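Local coordinates for protein nitrilotriacetate monooxygenase (Burkholderia pseudomallei, PDB 3SDO) that probably acts as a flavin-dependent monooxygenase of the NtaA/SnaA/DszA family, using reduced FMN and molecular oxygen to oxidise its substrate, at residues F39-Y42 with V43-R47; S241-D244 with E245-F249. All blocks are in the same frame, centred on the assembly; numbering follows the deposited sequence.

Contact 1: residues F39-Y42 with V43-R47; sequences FDFY and VDRAR. With EDO (1,2-ethanediol), chain C.
The aliphatic part of Arg45 lies against the ring of Phe41, one turn earlier in helix 39-51. Its CB rests against Phe41 O, the carbonyl that accepts the backbone bond from Arg45 N at 3.0 Å. With chi1 at -59°, CG stands beside the backbone N and over one face of the Phe41 ring, a CH-pi contact 3.9 Å from Arg45 CG to the ring centroid. Arg45 CD follows near the outer end of the ring, 3.9 Å from Phe41 CZ. Bends at chi2 and chi3 then bring the guanidinium round to the neighbouring Asp44, where Arg45 NE and NH1 share the single oxygen Asp44 OD2, each at 2.8 Å, in bent bonds (142°) with OD2 close to the guanidinium plane. This side-on salt bridge fixes the end of the chain, and NH2 forms a second one with Asp406. Phe39 and Val43 repeat the pairing: Val43 CG2 lies over one face of the Phe39 ring, 3.4 Å from Phe39 CE2 and shifted toward the rim. At the helix start, Phe39 N donates to O2 of a 1,2-ethanediol, probably from the crystallisation liquor, at 2.9 Å. Tyr42 turns its hydroxyl to Ser36 O and its ring to Phe77. Phe39, Tyr42 and Val43 pack on helix 79-88, with Phe39 also touching Val88 of the second subunit, while Phe41 and Arg45 meet helix 401-418.

Contact 2: residues S241-D244 with E245-F249; sequences STFD and EARVF
Ser241 and Thr242 approach in extended backbone conformation, and from Phe243 the chain turns into helix 243-259, whose first i to i+4 bond across the contact runs from Ala246 N to Thr242 O at 2.9 Å. Thr242, the N-cap, and Glu245 form a capping box with two reciprocal bonds. Thr242 OG1, held between its own backbone N and carbonyl carbon at chi1 63°, accepts from Glu245 N at 3.2 Å in a fairly straight bond (165°). In return the Glu245 chain, extended beyond CG, reaches back so that OE1 accepts from Thr242 N at 3.1 Å. That N-H meets the oxygen from above the carboxylate plane, 45° out of it. Glu245 CG passes 3.3 Å from Thr242 OG1, and Glu245 OE1 also lies 3.2 Å from Ser241 CA. Next to the cap, Phe243 runs side by side with Arg247, one turn later, both pointing the same way. Phe243 CZ sits over one face of the Arg247 guanidinium, 3.9 Å from Arg247 NH1, but the two planes are far from parallel. Phe243 also takes part in a cation-pi contact with Arg384 and meets Trp385 edge-to-face. The box gives partners to Glu245 N, in the first turn, and to Thr242 N just ahead of it; the negative Glu245 carboxylate, placed at the positive end of the helix dipole, probably stabilises that end.

From the N terminus, strand 11-15 leads to helix 39-51, where contact 1 spans the first turns; strand 56-59 follows, paired in parallel with 11-15. Contact 2 comes much later, at the start of helix 243-259, which crosses from strand 235-238 to strand 268-277 in a beta-alpha-beta unit. Both are local: contact 1 joins successive turns of one helix, contact 2 joins the residues leading into a helix to its first turns. Neither closes a long loop; they stand in series without nesting or crossing. Their centres lie 32 Å apart on opposite sides of the chain's centre. The common element is the parallel, TIM-barrel-like sheet of the luciferase-like monooxygenase family, to which both helices are connected.

Contact 1: residues F39-Y42 with V43-R47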
loop_
_atom_site.group_PDB
_atom_site.type_symbol
_atom_site.label_atom_id
_atom_site.label_comp_id
_atom_site.label_asym_id
_atom_site.label_seq_id
_atom_site.Cartn_x
_atom_site.Cartn_y
_atom_site.Cartn_z
ATOM N N PHE A 39 12.556 6.109 -1.948
ATOM C CA PHE A 39 11.824 5.373 -2.987
ATOM C C PHE A 39 12.687 4.982 -4.182
ATOM O O PHE A 39 12.651 3.846 -4.628
ATOM C CB PHE A 39 10.583 6.122 -3.488
ATOM C CG PHE A 39 9.849 5.378 -4.579
ATOM C CD1 PHE A 39 9.201 4.183 -4.297
ATOM C CD2 PHE A 39 9.836 5.854 -5.887
ATOM C CE1 PHE A 39 8.560 3.456 -5.310
ATOM C CE2 PHE A 39 9.216 5.145 -6.889
ATOM C CZ PHE A 39 8.560 3.942 -6.600
ATOM N N ASP A 40 13.469 5.916 -4.691
ATOM C CA ASP A 40 14.319 5.620 -5.831
ATOM C C ASP A 40 15.318 4.480 -5.562
ATOM O O ASP A 40 15.662 3.734 -6.469
ATOM C CB ASP A 40 15.086 6.852 -6.264
ATOM C CG ASP A 40 14.203 7.907 -6.931
ATOM O OD1 ASP A 40 13.024 7.652 -7.282
ATOM O OD2 ASP A 40 14.725 9.010 -7.065
ATOM N N PHE A 41 15.795 4.367 -4.333
ATOM C CA PHE A 41 16.621 3.211 -3.951
ATOM C C PHE A 41 15.898 1.889 -4.132
ATOM O O PHE A 41 16.476 0.947 -4.722
ATOM C CB PHE A 41 17.097 3.354 -2.517
ATOM C CG PHE A 41 17.910 2.184 -2.026
ATOM C CD1 PHE A 41 19.225 2.032 -2.422
ATOM C CD2 PHE A 41 17.349 1.243 -1.184
ATOM C CE1 PHE A 41 19.992 0.959 -1.953
ATOM C CE2 PHE A 41 18.116 0.183 -0.704
ATOM C CZ PHE A 41 19.423 0.041 -1.096
ATOM N N TYR A 42 14.650 1.784 -3.652
ATOM C CA TYR A 42 13.863 0.575 -3.893
ATOM C C TYR A 42 13.669 0.275 -5.402
ATOM O O TYR A 42 13.745 -0.881 -5.799
ATOM C CB TYR A 42 12.494 0.608 -3.203
ATOM C CG TYR A 42 12.534 0.469 -1.695
ATOM C CD1 TYR A 42 12.765 1.583 -0.896
ATOM C CD2 TYR A 42 12.309 -0.739 -1.071
ATOM C CE1 TYR A 42 12.798 1.494 0.466
ATOM C CE2 TYR A 42 12.342 -0.841 0.319
ATOM C CZ TYR A 42 12.557 0.285 1.073
ATOM O OH TYR A 42 12.589 0.208 2.441
ATOM N N VAL A 43 13.463 1.310 -6.221
ATOM C CA VAL A 43 13.328 1.130 -7.663
ATOM C C VAL A 43 14.622 0.563 -8.277
ATOM O O VAL A 43 14.595 -0.368 -9.069
ATOM C CB VAL A 43 12.959 2.437 -8.404
ATOM C CG1 VAL A 43 12.916 2.170 -9.934
ATOM C CG2 VAL A 43 11.603 3.010 -7.911
ATOM N N ASP A 44 15.744 1.140 -7.901
ATOM C CA ASP A 44 17.040 0.672 -8.377
ATOM C C ASP A 44 17.297 -0.800 -8.023
ATOM O O ASP A 44 17.651 -1.604 -8.900
ATOM C CB ASP A 44 18.138 1.564 -7.817
ATOM C CG ASP A 44 19.525 1.059 -8.142
ATOM O OD1 ASP A 44 20.113 1.565 -9.098
ATOM O OD2 ASP A 44 20.017 0.151 -7.459
ATOM N N ARG A 45 17.048 -1.160 -6.764
ATOM C CA ARG A 45 17.216 -2.533 -6.313
ATOM C C ARG A 45 16.208 -3.496 -6.952
ATOM O O ARG A 45 16.583 -4.592 -7.355
ATOM C CB ARG A 45 17.156 -2.612 -4.803
ATOM C CG ARG A 45 18.219 -1.783 -4.076
ATOM C CD ARG A 45 19.606 -2.313 -4.251
ATOM N NE ARG A 45 20.227 -1.898 -5.511
ATOM C CZ ARG A 45 21.398 -2.333 -5.961
ATOM N NH1 ARG A 45 21.866 -1.880 -7.126
ATOM N NH2 ARG A 45 22.115 -3.196 -5.254
ATOM N N ALA A 46 14.942 -3.100 -7.066
ATOM C CA ALA A 46 13.953 -3.952 -7.735
ATOM C C ALA A 46 14.343 -4.201 -9.191
ATOM O O ALA A 46 14.245 -5.333 -9.671
ATOM C CB ALA A 46 12.518 -3.358 -7.632
ATOM N N ARG A 47 14.818 -3.156 -9.876
ATOM C CA ARG A 47 15.239 -3.284 -11.287
ATOM C C ARG A 47 16.489 -4.130 -11.453
ATOM O O ARG A 47 16.580 -4.935 -12.360
ATOM C CB ARG A 47 15.440 -1.909 -11.925
ATOM C CG ARG A 47 14.110 -1.224 -12.204
ATOM C CD ARG A 47 14.323 0.161 -12.728
ATOM N NE ARG A 47 13.095 0.756 -13.255
ATOM C CZ ARG A 47 12.985 2.038 -13.575
ATOM N NH1 ARG A 47 14.018 2.875 -13.383
ATOM N NH2 ARG A 47 11.859 2.490 -14.106
HETATM C C1 EDO C . 12.418 10.481 -1.098
HETATM O O1 EDO C . 13.590 9.700 -1.402
HETATM C C2 EDO C . 11.301 9.574 -0.562
HETATM O O2 EDO C . 10.966 8.514 -1.486
#

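Contact 2: residues S241-D244 with E245-F249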
loop_
_atom_site.group_PDB
_atom_site.type_symbol
_atom_site.label_atom_id
_atom_site.label_comp_id
_atom_site.label_asym_id
_atom_site.label_seq_id
_atom_site.Cartn_x
_atom_site.Cartn_y
_atom_site.Cartn_z
ATOM N N SER A 241 17.694 -20.929 9.595
ATOM C CA SER A 241 17.828 -22.379 9.710
ATOM C C SER A 241 19.206 -22.841 9.255
ATOM O O SER A 241 19.784 -22.274 8.318
ATOM C CB SER A 241 16.733 -23.087 8.916
ATOM O OG SER A 241 15.471 -22.723 9.465
ATOM N N THR A 242 19.731 -23.845 9.948
ATOM C CA THR A 242 20.852 -24.635 9.446
ATOM C C THR A 242 20.303 -25.515 8.324
ATOM O O THR A 242 19.090 -25.597 8.137
ATOM C CB THR A 242 21.412 -25.567 10.518
ATOM O OG1 THR A 242 20.400 -26.509 10.909
ATOM C CG2 THR A 242 21.902 -24.788 11.752
ATOM N N PHE A 243 21.189 -26.178 7.593
ATOM C CA PHE A 243 20.783 -27.132 6.556
ATOM C C PHE A 243 19.858 -28.235 7.118
ATOM O O PHE A 243 18.795 -28.497 6.575
ATOM C CB PHE A 243 22.028 -27.752 5.917
ATOM C CG PHE A 243 21.741 -28.937 5.055
ATOM C CD1 PHE A 243 21.934 -30.219 5.534
ATOM C CD2 PHE A 243 21.273 -28.766 3.761
ATOM C CE1 PHE A 243 21.659 -31.343 4.728
ATOM C CE2 PHE A 243 20.987 -29.876 2.956
ATOM C CZ PHE A 243 21.190 -31.172 3.456
ATOM N N ASP A 244 20.261 -28.863 8.217
ATOM C CA ASP A 244 19.483 -29.971 8.797
ATOM C C ASP A 244 18.079 -29.515 9.208
ATOM O O ASP A 244 17.087 -30.211 8.981
ATOM C CB ASP A 244 20.218 -30.534 10.016
ATOM C CG ASP A 244 21.407 -31.386 9.645
ATOM O OD1 ASP A 244 21.400 -32.027 8.583
ATOM O OD2 ASP A 244 22.335 -31.453 10.451
ATOM N N GLU A 245 18.013 -28.339 9.815
ATOM C CA GLU A 245 16.737 -27.718 10.168
ATOM C C GLU A 245 15.860 -27.442 8.955
ATOM O O GLU A 245 14.664 -27.748 8.959
ATOM C CB GLU A 245 16.980 -26.407 10.888
ATOM C CG GLU A 245 17.427 -26.628 12.318
ATOM C CD GLU A 245 17.781 -25.342 13.004
ATOM O OE1 GLU A 245 17.834 -24.294 12.329
ATOM O OE2 GLU A 245 17.987 -25.379 14.222
ATOM N N ALA A 246 16.471 -26.893 7.912
ATOM C CA ALA A 246 15.750 -26.563 6.672
ATOM C C ALA A 246 15.208 -27.815 6.008
ATOM O O ALA A 246 14.104 -27.826 5.476
ATOM C CB ALA A 246 16.660 -25.819 5.726
ATOM N N ARG A 247 15.984 -28.885 6.055
ATOM C CA ARG A 247 15.563 -30.128 5.463
ATOM C C ARG A 247 14.357 -30.713 6.209
ATOM O O ARG A 247 13.428 -31.235 5.597
ATOM C CB ARG A 247 16.726 -31.087 5.495
ATOM C CG ARG A 247 16.452 -32.390 4.892
ATOM C CD ARG A 247 17.731 -33.194 4.902
ATOM N NE ARG A 247 17.938 -33.818 3.622
ATOM C CZ ARG A 247 18.979 -34.587 3.329
ATOM N NH1 ARG A 247 19.926 -34.827 4.248
ATOM N NH2 ARG A 247 19.059 -35.117 2.117
ATOM N N VAL A 248 14.367 -30.625 7.534
ATOM C CA VAL A 248 13.211 -31.085 8.322
ATOM C C VAL A 248 12.001 -30.217 8.007
ATOM O O VAL A 248 10.925 -30.735 7.767
ATOM C CB VAL A 248 13.484 -31.084 9.839
ATOM C CG1 VAL A 248 12.179 -31.336 10.624
ATOM C CG2 VAL A 248 14.571 -32.143 10.183
ATOM N N PHE A 249 12.199 -28.902 7.961
ATOM C CA PHE A 249 11.131 -27.981 7.649
ATOM C C PHE A 249 10.537 -28.283 6.282
ATOM O O PHE A 249 9.316 -28.376 6.145
ATOM C CB PHE A 249 11.635 -26.551 7.723
ATOM C CG PHE A 249 10.578 -25.525 7.492
ATOM C CD1 PHE A 249 9.602 -25.295 8.452
ATOM C CD2 PHE A 249 10.551 -24.786 6.325
ATOM C CE1 PHE A 249 8.626 -24.338 8.252
ATOM C CE2 PHE A 249 9.571 -23.834 6.122
ATOM C CZ PHE A 249 8.610 -23.613 7.085
#